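Local structure of alpha-ketoglutarate-dependent 2,4-dichlorophenoxyacetate dioxygenase (Bradyrhizobium diazoefficiens, 5BKE) at residues K23-G28 with M56-N61; K39-V44 with R260-R265; E163-E168 with A220-P225. The protein probably acts as a metal- and 2-oxoglutarate-dependent dioxygenase of the TfdA family, one of the aryloxyalkanoate dioxygenases that degrade herbicides. One frame throughout, in Å; residues are numbered along the deposited sequence.

Contact 1: residues K23-G28 with M56-N61; sequences KPLTPG and MAFALN
F58 meets L25 at the rim of its ring, the first of two places where the segment M56-N61 touches the chain entering helix 27-40. The methyl CD1 of L25 lies 3.6 Å from CE1 of F58 and 3.9 Å from its CD1. Because this methyl sits close to the ring plane, the approach is to an edge and not over a face. F58 gets there with CG anti to the backbone N (chi1 174°), which carries the ring from a bond not aimed at K23-G28 to the side chain of L25.

N61 supplies the second, looser touch, and its polar link to L25 runs through a water. Its ND2 bonds F58 O at 2.8 Å with a nearly straight N-H (170°), the acceptor oxygen lying in the amide plane of N61. ND2 itself lies tilted 23° from the carbonyl plane of F58. The same ND2 also donates to the water at 2.8 Å, and that water accepts from L25 N at 2.9 Å. Both donations of the amide nitrogen are thus accounted for, one fixing the rotation of the side chain and the other reaching across the contact. CG of L25 stands 4.3 Å from ND2 of N61, so the leucine lies beside the amide as well as the ring.

Beyond L25, T26 is the N-cap of helix 27-40, its OG1 bonded to E29 N. F58 also rests on L129, L254 and M256 of strands 127-132 and 254-258, and meets F62 edge-to-face. The contact therefore joins the loop leading into helix 27-40 to the end region of helix 52-59, where the latter lies against the large mixed sheet.

Contact 2: residues K39-V44 with R260-R265; sequences KYAVLV and RQTMHR. With MN (manganese (II) ion), chain N; OGA (N-oxalylglycine), chain O.
The backbones come closest at A41 and Q261, whose CA atoms are 6.3 Å apart, where A41 leaves helix 27-40 with a positive phi of 71° and turns into strand 42-45. The methyl of A41 points at the other segment: its CB is 3.8 Å from T262 CG2 and 4.0 Å from Q261 NE2. V42 adds its CG2 at 4.0 Å from the same T262 methyl, which therefore touches both residues. In T262, chi1 of 62° places OG1 between the backbone N and the carbonyl carbon and sends CG2 anti to that carbon; OG1 bonds D258 O, leaving the apolar branch to make the contact. Q261 NE2 likewise has its polar partner in D258.

Further along the strand H264 takes no part in this packing but binds the metal. Its NE2 is 2.2 Å from manganese, which N-oxalylglycine chelates through O1 at 2.0 Å and O2' at 2.2 Å. With H115 and D117 this makes the facial triad, two histidines and one carboxylate, of the 2-oxoglutarate-dependent dioxygenases.

A41 and L43 form backbone bonds with D258 and M256, and V42 with G14, setting strand 42-45 between 14-17 and 254-258. Strand 262-266 instead edges the small antiparallel sheet beside 142-146, so the contact joins the two sheets of the cupin-type core.

Contact 3: residues E163-E168 with A220-P225; sequences EDLVCE and ASMSVP
An antiparallel pairing, of strand 166-169 with the outer strand 216-219 of a four-stranded sheet, gives out at V166 and A220. Their CA atoms are 5.6 Å apart, and A220 N donates to V166 O at 2.8 Å. The N-H points almost exactly at the oxygen (176°), and the nitrogen lies nearly on the extended C=O bond (166°). The reciprocal bond is missing, because A220 O has already turned away from V166 N. A water takes its place: it accepts from V166 N at 2.9 Å and lies 2.9 Å from S221 OG.

Side chains add a few contacts beside this junction. With chi1 of 58°, OG of S221 sits between its backbone N and carbonyl carbon, where it reaches the water and comes 3.5 Å from L165 CD2. The other methyl of L165, CD1, meets M222 SD at 4.3 Å, so the two branches divide between a hydroxyl and a thioether. CB of V166 and CB of A220 stand 4.3 Å apart. L165 and M222 both lean on L230 of helix 224-238, for which S223 is the N-cap.

Chemically, one direct bond and one water-mediated link engage both backbone polar groups of V166. The sheet pairing is thus carried past its last direct bond while the chain turns toward the helix, at a surface where solvent can supply the missing acceptor.

Helix 27-40 ties contacts 1 and 2 together: it starts in K23-G28 and ends in K39-V44, and strand 42-45 is then followed by helix 52-59, which returns to contact 1. Their centres are 19 Å apart and their nearest atoms about 7 Å. Contact 2, some 8 Å from the centre of the chain, holds the metal ligand H264. Contacts 1 and 3 lie on opposite sides of that centre, with centres about 39 Å apart, and away from the annotated sites. Contact 3 is 25 Å from contact 2, centre to centre. Helix 224-238, which begins in contact 3, also carries E236, and E236 of the second subunit forms a salt bridge with R265 of contact 2.

Contact 1: residues K23-G28 with M56-N61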
loop_
_atom_site.group_PDB
_atom_site.type_symbol
_atom_site.label_atom_id
_atom_site.label_comp_id
_atom_site.label_asym_id
_atom_site.label_seq_id
_atom_site.Cartn_x
_atom_site.Cartn_y
_atom_site.Cartn_z
ATOM N N LYS C 23 -24.029 45.120 10.625
ATOM C CA LYS C 23 -22.938 46.023 10.284
ATOM C C LYS C 23 -22.176 45.561 9.028
ATOM O O LYS C 23 -22.125 44.352 8.755
ATOM C CB LYS C 23 -21.962 46.125 11.470
ATOM C CG LYS C 23 -22.512 46.821 12.702
ATOM C CD LYS C 23 -22.707 48.318 12.462
ATOM C CE LYS C 23 -23.609 48.935 13.519
ATOM N NZ LYS C 23 -22.981 48.876 14.865
ATOM N N PRO C 24 -21.569 46.514 8.272
ATOM C CA PRO C 24 -20.738 46.142 7.122
ATOM C C PRO C 24 -19.599 45.188 7.490
ATOM O O PRO C 24 -19.070 45.239 8.623
ATOM C CB PRO C 24 -20.160 47.479 6.666
ATOM C CG PRO C 24 -21.189 48.485 7.067
ATOM C CD PRO C 24 -21.706 47.982 8.384
ATOM N N LEU C 25 -19.245 44.319 6.543
ATOM C CA LEU C 25 -18.062 43.465 6.676
ATOM C C LEU C 25 -16.815 44.156 6.131
ATOM O O LEU C 25 -16.909 45.049 5.270
ATOM C CB LEU C 25 -18.279 42.112 5.984
ATOM C CG LEU C 25 -19.484 41.216 6.318
ATOM C CD1 LEU C 25 -19.248 39.818 5.761
ATOM C CD2 LEU C 25 -19.793 41.135 7.810
ATOM N N THR C 26 -15.650 43.763 6.659
ATOM C CA THR C 26 -14.349 44.155 6.105
ATOM C C THR C 26 -14.110 43.326 4.821
ATOM O O THR C 26 -14.775 42.300 4.629
ATOM C CB THR C 26 -13.178 43.893 7.103
ATOM O OG1 THR C 26 -13.076 42.488 7.385
ATOM C CG2 THR C 26 -13.352 44.675 8.404
ATOM N N PRO C 27 -13.167 43.749 3.945
ATOM C CA PRO C 27 -12.848 42.896 2.787
ATOM C C PRO C 27 -12.472 41.455 3.174
ATOM O O PRO C 27 -13.004 40.506 2.594
ATOM C CB PRO C 27 -11.651 43.612 2.144
ATOM C CG PRO C 27 -11.832 45.038 2.515
ATOM C CD PRO C 27 -12.474 45.051 3.870
ATOM N N GLY C 28 -11.582 41.317 4.157
ATOM C CA GLY C 28 -11.159 40.014 4.719
ATOM C C GLY C 28 -12.309 39.143 5.195
ATOM O O GLY C 28 -12.371 37.961 4.854
ATOM N N MET C 56 -29.698 42.510 2.702
ATOM C CA MET C 56 -29.331 42.619 1.295
ATOM C C MET C 56 -27.910 43.163 1.144
ATOM O O MET C 56 -27.144 42.671 0.303
ATOM C CB MET C 56 -30.364 43.453 0.518
ATOM C CG MET C 56 -30.035 43.697 -0.953
ATOM S SD MET C 56 -29.883 42.187 -1.937
ATOM C CE MET C 56 -31.598 41.689 -2.110
ATOM N N ALA C 57 -27.557 44.151 1.966
ATOM C CA ALA C 57 -26.188 44.680 1.999
ATOM C C ALA C 57 -25.144 43.579 2.275
ATOM O O ALA C 57 -24.061 43.575 1.668
ATOM C CB ALA C 57 -26.060 45.822 3.006
ATOM N N PHE C 58 -25.487 42.651 3.176
ATOM C CA PHE C 58 -24.649 41.495 3.466
ATOM C C PHE C 58 -24.505 40.646 2.203
ATOM O O PHE C 58 -23.390 40.330 1.804
ATOM C CB PHE C 58 -25.211 40.674 4.652
ATOM C CG PHE C 58 -24.469 39.359 4.915
ATOM C CD1 PHE C 58 -23.078 39.321 5.081
ATOM C CD2 PHE C 58 -25.173 38.166 5.025
ATOM C CE1 PHE C 58 -22.417 38.110 5.318
ATOM C CE2 PHE C 58 -24.517 36.954 5.270
ATOM C CZ PHE C 58 -23.138 36.931 5.417
ATOM N N ALA C 59 -25.630 40.314 1.574
ATOM C CA ALA C 59 -25.650 39.511 0.346
ATOM C C ALA C 59 -24.846 40.127 -0.796
ATOM O O ALA C 59 -24.224 39.403 -1.565
ATOM C CB ALA C 59 -27.079 39.248 -0.097
ATOM N N LEU C 60 -24.840 41.455 -0.886
ATOM C CA LEU C 60 -24.173 42.160 -2.002
ATOM C C LEU C 60 -22.636 42.131 -2.004
ATOM O O LEU C 60 -22.021 42.432 -3.033
ATOM C CB LEU C 60 -24.715 43.596 -2.172
ATOM C CG LEU C 60 -26.128 43.705 -2.768
ATOM C CD1 LEU C 60 -26.683 45.125 -2.611
ATOM C CD2 LEU C 60 -26.197 43.241 -4.229
ATOM N N ASN C 61 -22.027 41.741 -0.869
ATOM C CA ASN C 61 -20.591 41.379 -0.797
ATOM C C ASN C 61 -20.201 40.306 -1.818
ATOM O O ASN C 61 -19.048 40.264 -2.273
ATOM C CB ASN C 61 -20.244 40.824 0.594
ATOM C CG ASN C 61 -20.179 41.903 1.656
ATOM O OD1 ASN C 61 -19.188 42.632 1.758
ATOM N ND2 ASN C 61 -21.238 42.012 2.452
HETATM O O HOH W 1 -21.139 44.066 4.364
#

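Contact 2: residues K39-V44 with R260-R265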
loop_
_atom_site.group_PDB
_atom_site.type_symbol
_atom_site.label_atom_id
_atom_site.label_comp_id
_atom_site.label_asym_id
_atom_site.label_seq_id
_atom_site.Cartn_x
_atom_site.Cartn_y
_atom_site.Cartn_z
ATOM N N LYS C 39 -16.418 25.898 0.645
ATOM C CA LYS C 39 -16.149 24.682 1.421
ATOM C C LYS C 39 -17.428 23.996 1.959
ATOM O O LYS C 39 -17.732 22.861 1.586
ATOM C CB LYS C 39 -15.156 24.999 2.547
ATOM C CG LYS C 39 -14.711 23.785 3.364
ATOM C CD LYS C 39 -13.613 24.158 4.348
ATOM C CE LYS C 39 -13.215 22.958 5.201
ATOM N NZ LYS C 39 -11.940 23.258 5.920
ATOM N N TYR C 40 -18.185 24.704 2.805
ATOM C CA TYR C 40 -19.302 24.133 3.569
ATOM C C TYR C 40 -20.643 24.076 2.830
ATOM O O TYR C 40 -21.520 23.288 3.196
ATOM C CB TYR C 40 -19.449 24.855 4.910
ATOM C CG TYR C 40 -18.222 24.730 5.797
ATOM C CD1 TYR C 40 -18.017 23.574 6.578
ATOM C CD2 TYR C 40 -17.263 25.749 5.854
ATOM C CE1 TYR C 40 -16.896 23.441 7.396
ATOM C CE2 TYR C 40 -16.140 25.632 6.672
ATOM C CZ TYR C 40 -15.961 24.472 7.438
ATOM O OH TYR C 40 -14.862 24.339 8.252
ATOM N N ALA C 41 -20.799 24.904 1.793
ATOM C CA ALA C 41 -22.034 24.984 0.973
ATOM C C ALA C 41 -23.255 25.627 1.653
ATOM O O ALA C 41 -24.109 26.229 0.969
ATOM C CB ALA C 41 -22.396 23.636 0.336
ATOM N N VAL C 42 -23.337 25.494 2.975
ATOM C CA VAL C 42 -24.415 26.062 3.788
ATOM C C VAL C 42 -23.788 26.652 5.055
ATOM O O VAL C 42 -22.941 26.016 5.705
ATOM C CB VAL C 42 -25.509 25.018 4.173
ATOM C CG1 VAL C 42 -26.642 25.660 4.962
ATOM C CG2 VAL C 42 -26.096 24.320 2.962
ATOM N N LEU C 43 -24.202 27.869 5.394
ATOM C CA LEU C 43 -23.723 28.544 6.585
ATOM C C LEU C 43 -24.891 28.973 7.461
ATOM O O LEU C 43 -25.912 29.442 6.958
ATOM C CB LEU C 43 -22.819 29.733 6.229
ATOM C CG LEU C 43 -21.468 29.468 5.547
ATOM C CD1 LEU C 43 -20.732 30.790 5.348
ATOM C CD2 LEU C 43 -20.594 28.454 6.302
ATOM N N VAL C 44 -24.724 28.795 8.773
ATOM C CA VAL C 44 -25.758 29.062 9.775
ATOM C C VAL C 44 -25.235 30.159 10.696
ATOM O O VAL C 44 -24.157 30.032 11.269
ATOM C CB VAL C 44 -26.095 27.781 10.588
ATOM C CG1 VAL C 44 -27.093 28.068 11.715
ATOM C CG2 VAL C 44 -26.625 26.680 9.675
ATOM N N ARG C 260 -25.450 26.256 -6.212
ATOM C CA ARG C 260 -24.597 25.535 -7.161
ATOM C C ARG C 260 -24.099 24.164 -6.627
ATOM O O ARG C 260 -23.610 23.338 -7.417
ATOM C CB ARG C 260 -23.410 26.414 -7.599
ATOM C CG ARG C 260 -23.799 27.834 -8.033
ATOM C CD ARG C 260 -22.594 28.734 -8.252
ATOM N NE ARG C 260 -21.827 28.932 -7.024
ATOM C CZ ARG C 260 -20.707 29.640 -6.919
ATOM N NH1 ARG C 260 -20.190 30.266 -7.975
ATOM N NH2 ARG C 260 -20.102 29.737 -5.739
ATOM N N GLN C 261 -24.281 23.926 -5.318
ATOM C CA GLN C 261 -23.775 22.732 -4.621
ATOM C C GLN C 261 -24.822 21.965 -3.814
ATOM O O GLN C 261 -24.481 20.948 -3.191
ATOM C CB GLN C 261 -22.632 23.114 -3.667
ATOM C CG GLN C 261 -21.454 23.792 -4.334
ATOM C CD GLN C 261 -20.332 24.063 -3.370
ATOM O OE1 GLN C 261 -19.443 23.231 -3.211
ATOM N NE2 GLN C 261 -20.359 25.233 -2.716
ATOM N N THR C 262 -26.070 22.452 -3.803
ATOM C CA THR C 262 -27.093 21.952 -2.882
ATOM C C THR C 262 -28.495 21.848 -3.472
ATOM O O THR C 262 -28.799 22.442 -4.508
ATOM C CB THR C 262 -27.251 22.854 -1.631
ATOM O OG1 THR C 262 -27.684 24.165 -2.034
ATOM C CG2 THR C 262 -25.967 22.946 -0.798
ATOM N N MET C 263 -29.334 21.064 -2.793
ATOM C CA MET C 263 -30.780 21.218 -2.827
ATOM C C MET C 263 -31.261 21.561 -1.429
ATOM O O MET C 263 -30.544 21.355 -0.439
ATOM C CB MET C 263 -31.476 19.944 -3.289
ATOM C CG MET C 263 -31.437 19.719 -4.786
ATOM S SD MET C 263 -32.701 18.579 -5.333
ATOM C CE MET C 263 -32.270 17.090 -4.411
ATOM N N HIS C 264 -32.482 22.082 -1.355
ATOM C CA HIS C 264 -33.128 22.370 -0.083
ATOM C C HIS C 264 -34.647 22.235 -0.206
ATOM O O HIS C 264 -35.191 22.158 -1.326
ATOM C CB HIS C 264 -32.704 23.742 0.455
ATOM C CG HIS C 264 -33.134 24.877 -0.407
ATOM N ND1 HIS C 264 -32.447 25.244 -1.541
ATOM C CD2 HIS C 264 -34.197 25.709 -0.319
ATOM C CE1 HIS C 264 -33.073 26.250 -2.119
ATOM N NE2 HIS C 264 -34.128 26.560 -1.390
ATOM N N ARG C 265 -35.312 22.159 0.947
ATOM C CA ARG C 265 -36.779 22.078 1.033
ATOM C C ARG C 265 -37.262 22.492 2.424
ATOM O O ARG C 265 -36.511 22.438 3.403
ATOM C CB ARG C 265 -37.299 20.677 0.666
ATOM C CG ARG C 265 -36.953 19.577 1.670
ATOM C CD ARG C 265 -37.817 18.343 1.483
ATOM N NE ARG C 265 -37.441 17.272 2.419
ATOM C CZ ARG C 265 -37.952 16.042 2.413
ATOM N NH1 ARG C 265 -38.855 15.681 1.504
ATOM N NH2 ARG C 265 -37.547 15.157 3.318
HETATM MN MN MN N . -35.824 27.738 -2.223
HETATM C C1 OGA O . -36.249 29.614 -0.222
HETATM C C2 OGA O . -36.851 28.422 0.335
HETATM C C4 OGA O . -37.821 27.379 2.339
HETATM C C5 OGA O . -38.283 27.907 3.670
HETATM O O1 OGA O . -35.633 29.492 -1.310
HETATM O O2 OGA O . -36.333 30.684 0.419
HETATM O "O2'" OGA O . -37.087 27.484 -0.421
HETATM O O3 OGA O . -39.096 28.860 3.653
HETATM N N1 OGA O . -37.073 28.413 1.642
HETATM O O4 OGA O . -37.828 27.389 4.716
#

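Contact 3: residues E163-E168 with A220-P225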
loop_
_atom_site.group_PDB
_atom_site.type_symbol
_atom_site.label_atom_id
_atom_site.label_comp_id
_atom_site.label_asym_id
_atom_site.label_seq_id
_atom_site.Cartn_x
_atom_site.Cartn_y
_atom_site.Cartn_z
ATOM N N GLU C 163 -22.994 11.892 -17.208
ATOM C CA GLU C 163 -22.003 12.962 -17.425
ATOM C C GLU C 163 -22.450 14.109 -18.349
ATOM O O GLU C 163 -22.291 15.280 -17.994
ATOM C CB GLU C 163 -20.642 12.369 -17.861
ATOM C CG GLU C 163 -19.519 13.369 -18.175
ATOM C CD GLU C 163 -19.054 14.204 -16.980
ATOM O OE1 GLU C 163 -18.983 13.683 -15.846
ATOM O OE2 GLU C 163 -18.735 15.403 -17.176
ATOM N N ASP C 164 -23.018 13.770 -19.505
ATOM C CA ASP C 164 -23.363 14.775 -20.524
ATOM C C ASP C 164 -24.863 15.045 -20.649
ATOM O O ASP C 164 -25.288 15.795 -21.531
ATOM C CB ASP C 164 -22.766 14.394 -21.887
ATOM C CG ASP C 164 -21.241 14.349 -21.867
ATOM O OD1 ASP C 164 -20.608 15.406 -21.674
ATOM O OD2 ASP C 164 -20.672 13.252 -22.034
ATOM N N LEU C 165 -25.655 14.460 -19.753
ATOM C CA LEU C 165 -27.105 14.648 -19.776
ATOM C C LEU C 165 -27.550 16.083 -19.445
ATOM O O LEU C 165 -26.929 16.781 -18.630
ATOM C CB LEU C 165 -27.799 13.616 -18.881
ATOM C CG LEU C 165 -27.662 12.132 -19.266
ATOM C CD1 LEU C 165 -28.473 11.259 -18.312
ATOM C CD2 LEU C 165 -28.052 11.856 -20.716
ATOM N N VAL C 166 -28.608 16.518 -20.122
ATOM C CA VAL C 166 -29.167 17.858 -19.950
ATOM C C VAL C 166 -30.631 17.742 -19.503
ATOM O O VAL C 166 -31.406 16.958 -20.073
ATOM C CB VAL C 166 -29.014 18.708 -21.249
ATOM C CG1 VAL C 166 -29.703 20.058 -21.133
ATOM C CG2 VAL C 166 -27.542 18.938 -21.582
ATOM N N CYS C 167 -30.992 18.528 -18.483
ATOM C CA CYS C 167 -32.373 18.599 -17.975
ATOM C C CYS C 167 -33.079 19.885 -18.410
ATOM O O CYS C 167 -32.447 20.930 -18.545
ATOM C CB CYS C 167 -32.393 18.507 -16.445
ATOM S SG CYS C 167 -31.611 17.043 -15.720
ATOM N N GLU C 168 -34.392 19.792 -18.610
ATOM C CA GLU C 168 -35.253 20.951 -18.843
ATOM C C GLU C 168 -35.915 21.378 -17.533
ATOM O O GLU C 168 -36.662 20.606 -16.927
ATOM C CB GLU C 168 -36.309 20.646 -19.913
ATOM C CG GLU C 168 -35.707 20.311 -21.268
ATOM C CD GLU C 168 -36.693 20.321 -22.432
ATOM O OE1 GLU C 168 -37.826 20.852 -22.296
ATOM O OE2 GLU C 168 -36.307 19.801 -23.506
ATOM N N ALA C 220 -33.319 15.764 -21.682
ATOM C CA ALA C 220 -33.420 16.138 -23.092
ATOM C C ALA C 220 -33.297 14.969 -24.064
ATOM O O ALA C 220 -34.087 14.866 -24.997
ATOM C CB ALA C 220 -32.382 17.204 -23.420
ATOM N N SER C 221 -32.317 14.094 -23.842
ATOM C CA SER C 221 -32.011 13.019 -24.790
ATOM C C SER C 221 -32.805 11.731 -24.555
ATOM O O SER C 221 -32.638 10.753 -25.289
ATOM C CB SER C 221 -30.504 12.731 -24.797
ATOM O OG SER C 221 -30.038 12.364 -23.506
ATOM N N MET C 222 -33.669 11.733 -23.542
ATOM C CA MET C 222 -34.425 10.539 -23.152
ATOM C C MET C 222 -35.935 10.750 -23.284
ATOM O O MET C 222 -36.405 11.887 -23.393
ATOM C CB MET C 222 -34.073 10.123 -21.712
ATOM C CG MET C 222 -32.618 9.731 -21.501
ATOM S SD MET C 222 -32.145 9.599 -19.763
ATOM C CE MET C 222 -32.891 8.037 -19.290
ATOM N N SER C 223 -36.678 9.642 -23.274
ATOM C CA SER C 223 -38.131 9.661 -23.139
ATOM C C SER C 223 -38.499 10.214 -21.763
ATOM O O SER C 223 -37.761 9.997 -20.780
ATOM C CB SER C 223 -38.706 8.257 -23.298
ATOM O OG SER C 223 -38.576 7.515 -22.092
ATOM N N VAL C 224 -39.633 10.919 -21.702
ATOM C CA VAL C 224 -40.100 11.541 -20.458
ATOM C C VAL C 224 -40.217 10.497 -19.318
ATOM O O VAL C 224 -39.698 10.757 -18.234
ATOM C CB VAL C 224 -41.391 12.406 -20.639
ATOM C CG1 VAL C 224 -41.741 13.161 -19.358
ATOM C CG2 VAL C 224 -41.235 13.401 -21.787
ATOM N N PRO C 225 -40.847 9.313 -19.569
ATOM C CA PRO C 225 -40.871 8.279 -18.517
ATOM C C PRO C 225 -39.493 7.842 -18.000
ATOM O O PRO C 225 -39.278 7.867 -16.790
ATOM C CB PRO C 225 -41.607 7.108 -19.182
ATOM C CG PRO C 225 -42.477 7.751 -20.200
ATOM C CD PRO C 225 -41.680 8.908 -20.724
HETATM O O HOH W 2 -29.516 15.010 -22.463
#